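PDB 4F2F: cation-transporting ATPase, E1-E2 family protein from Streptococcus pneumoniae, which probably exports copper(I) across the cell membrane at the expense of ATP, and carries a cupredoxin-fold metal-binding domain that holds a pair of copper(I) ions. Local coordinates for residues C50-F56 / F85-M91. Sequence-based numbering, arbitrary orientation.
Sequences CYKEILF and FSCGMKM. With CU1 (copper (I) ion), chain C; CU1 (copper (I) ion), chain B.
C50 SG bridges two copper(I) ions that tie residues 50-56 to residues 85-91. With SG anti to the backbone N (chi1 -169°), the thiolate lies 2.2 Å from the copper of chain B and equally close to that of chain C. C87 SG, from the other segment, binds the chain B copper at 2.1 Å, which C50 O also ligates at 2.2 Å. M89 SD and M91 SD reach the chain C copper on chains bent at chi3, and one more ligand atom, from outside the two segments, joins them. C87 SG additionally accepts weak N-H...S bonds from M89 N and M91 N, which would probably help stabilise its negative charge. C87 O accepts from both K90 N, closing the type I turn C87-K90, and S86 OG, which donates onto a lone pair in the carbonyl plane. Water 1 links the segments: it donates to C50 O and accepts from E53 N and G88 N. G88 N also makes a weak bond to E53 O, 3.1 Å long and bent to 129°. Water 2 donates to both E53 OE1 and G88 O. Farther along, L55 and S86 form an antiparallel hydrogen-bonded pair, L55 N to S86 O at 2.8 Å and S86 N to L55 O at 3.0 Å. At the end away from the copper ions F85 CB sits 3.5 Å over the centre of the F56 ring, while the two rings, nearly parallel, are slid apart with little overlap. In this cupredoxin fold strand 53-56 runs between strands 61-64 and 81-87, leaving the copper pair at one end of the strand pairing; F56 packs on F75 and Y96, F85 meets Y25 edge-to-face, and strand 93-99 continues the sheet beyond 81-87.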
loop_
_atom_site.group_PDB
_atom_site.type_symbol
_atom_site.label_atom_id
_atom_site.label_comp_id
_atom_site.label_asym_id
_atom_site.label_seq_id
_atom_site.Cartn_x
_atom_site.Cartn_y
_atom_site.Cartn_z
ATOM N N CYS A 50 0.665 -14.627 7.633
ATOM C CA CYS A 50 1.372 -14.234 6.420
ATOM C C CYS A 50 1.212 -12.729 6.214
ATOM O O CYS A 50 2.042 -12.088 5.570
ATOM C CB CYS A 50 0.842 -15.007 5.209
ATOM S SG CYS A 50 1.841 -14.859 3.709
ATOM N N TYR A 51 0.152 -12.171 6.797
ATOM C CA TYR A 51 -0.185 -10.759 6.630
ATOM C C TYR A 51 0.041 -9.928 7.896
ATOM O O TYR A 51 -0.526 -8.843 8.029
ATOM C CB TYR A 51 -1.647 -10.615 6.194
ATOM C CG TYR A 51 -1.989 -11.334 4.908
ATOM C CD1 TYR A 51 -2.000 -10.659 3.697
ATOM C CD2 TYR A 51 -2.309 -12.685 4.907
ATOM C CE1 TYR A 51 -2.317 -11.310 2.520
ATOM C CE2 TYR A 51 -2.628 -13.343 3.738
ATOM C CZ TYR A 51 -2.629 -12.653 2.546
ATOM O OH TYR A 51 -2.945 -13.309 1.376
ATOM N N LYS A 52 0.867 -10.418 8.816
ATOM C CA LYS A 52 1.040 -9.729 10.098
ATOM C C LYS A 52 1.909 -8.476 10.000
ATOM O O LYS A 52 1.997 -7.705 10.955
ATOM C CB LYS A 52 1.602 -10.672 11.167
ATOM C CG LYS A 52 3.087 -10.980 11.034
ATOM C CD LYS A 52 3.566 -11.853 12.189
ATOM C CE LYS A 52 5.079 -11.965 12.198
ATOM N NZ LYS A 52 5.560 -12.790 13.343
ATOM N N GLU A 53 2.545 -8.275 8.852
ATOM C CA GLU A 53 3.387 -7.101 8.638
ATOM C C GLU A 53 3.181 -6.505 7.251
ATOM O O GLU A 53 2.795 -7.202 6.313
ATOM C CB GLU A 53 4.865 -7.446 8.867
ATOM C CG GLU A 53 5.219 -7.665 10.332
ATOM C CD GLU A 53 6.461 -8.513 10.520
ATOM O OE1 GLU A 53 7.102 -8.877 9.512
ATOM O OE2 GLU A 53 6.793 -8.822 11.686
ATOM N N ILE A 54 3.433 -5.205 7.147
ATOM C CA ILE A 54 3.349 -4.475 5.890
ATOM C C ILE A 54 4.725 -3.912 5.567
ATOM O O ILE A 54 5.329 -3.220 6.391
ATOM C CB ILE A 54 2.352 -3.305 5.993
ATOM C CG1 ILE A 54 0.986 -3.805 6.466
ATOM C CG2 ILE A 54 2.240 -2.571 4.659
ATOM C CD1 ILE A 54 0.078 -2.704 6.973
ATOM N N LEU A 55 5.221 -4.203 4.369
ATOM C CA LEU A 55 6.573 -3.807 3.991
ATOM C C LEU A 55 6.595 -2.881 2.780
ATOM O O LEU A 55 6.121 -3.241 1.702
ATOM C CB LEU A 55 7.434 -5.048 3.712
ATOM C CG LEU A 55 8.858 -4.816 3.198
ATOM C CD1 LEU A 55 9.700 -4.072 4.223
ATOM C CD2 LEU A 55 9.518 -6.136 2.821
ATOM N N PHE A 56 7.138 -1.685 2.979
ATOM C CA PHE A 56 7.474 -0.777 1.887
ATOM C C PHE A 56 8.983 -0.552 1.938
ATOM O O PHE A 56 9.455 0.434 2.500
ATOM C CB PHE A 56 6.737 0.558 2.044
ATOM C CG PHE A 56 5.289 0.524 1.614
ATOM C CD1 PHE A 56 4.873 1.222 0.491
ATOM C CD2 PHE A 56 4.342 -0.187 2.337
ATOM C CE1 PHE A 56 3.547 1.205 0.089
ATOM C CE2 PHE A 56 3.012 -0.208 1.941
ATOM C CZ PHE A 56 2.614 0.491 0.817
ATOM N N PHE A 85 5.371 -3.083 -2.827
ATOM C CA PHE A 85 5.060 -3.272 -1.417
ATOM C C PHE A 85 4.633 -4.725 -1.251
ATOM O O PHE A 85 4.262 -5.381 -2.221
ATOM C CB PHE A 85 3.989 -2.284 -0.919
ATOM C CG PHE A 85 2.585 -2.591 -1.382
ATOM C CD1 PHE A 85 1.819 -3.553 -0.741
ATOM C CD2 PHE A 85 2.012 -1.878 -2.424
ATOM C CE1 PHE A 85 0.523 -3.821 -1.150
ATOM C CE2 PHE A 85 0.717 -2.142 -2.840
ATOM C CZ PHE A 85 -0.028 -3.115 -2.200
ATOM N N SER A 86 4.715 -5.244 -0.035
ATOM C CA SER A 86 4.382 -6.637 0.193
ATOM C C SER A 86 4.090 -6.859 1.663
ATOM O O SER A 86 4.184 -5.930 2.465
ATOM C CB SER A 86 5.538 -7.541 -0.245
ATOM O OG SER A 86 6.647 -7.420 0.630
ATOM N N CYS A 87 3.720 -8.086 2.013
ATOM C CA CYS A 87 3.684 -8.474 3.413
ATOM C C CYS A 87 5.116 -8.595 3.916
ATOM O O CYS A 87 6.066 -8.490 3.138
ATOM C CB CYS A 87 2.950 -9.801 3.591
ATOM S SG CYS A 87 3.814 -11.210 2.871
ATOM N N GLY A 88 5.268 -8.814 5.216
ATOM C CA GLY A 88 6.586 -8.945 5.808
ATOM C C GLY A 88 7.344 -10.178 5.351
ATOM O O GLY A 88 8.552 -10.271 5.550
ATOM N N MET A 89 6.642 -11.127 4.739
ATOM C CA MET A 89 7.280 -12.354 4.274
ATOM C C MET A 89 7.654 -12.255 2.802
ATOM O O MET A 89 8.315 -13.146 2.260
ATOM C CB MET A 89 6.355 -13.554 4.482
ATOM C CG MET A 89 5.868 -13.739 5.910
ATOM S SD MET A 89 4.943 -15.277 6.105
ATOM C CE MET A 89 6.268 -16.458 6.348
ATOM N N LYS A 90 7.216 -11.173 2.166
ATOM C CA LYS A 90 7.406 -10.966 0.733
ATOM C C LYS A 90 6.732 -12.057 -0.109
ATOM O O LYS A 90 7.116 -12.294 -1.256
ATOM C CB LYS A 90 8.897 -10.819 0.396
ATOM C CG LYS A 90 9.531 -9.586 1.036
ATOM C CD LYS A 90 11.055 -9.639 1.047
ATOM C CE LYS A 90 11.641 -9.476 -0.344
ATOM N NZ LYS A 90 13.124 -9.307 -0.290
ATOM N N MET A 91 5.715 -12.701 0.463
ATOM C CA MET A 91 4.946 -13.729 -0.240
ATOM C C MET A 91 3.758 -13.132 -0.988
ATOM O O MET A 91 3.441 -13.550 -2.101
ATOM C CB MET A 91 4.455 -14.805 0.733
ATOM C CG MET A 91 5.568 -15.617 1.373
ATOM S SD MET A 91 4.963 -16.795 2.595
ATOM C CE MET A 91 4.136 -17.996 1.552
HETATM CU CU CU1 C . 3.739 -15.892 4.240
HETATM CU CU CU1 B . 2.710 -12.882 3.642
HETATM O O HOH W 1 3.767 -10.328 7.171
HETATM O O HOH W 2 9.303 -8.715 8.006
#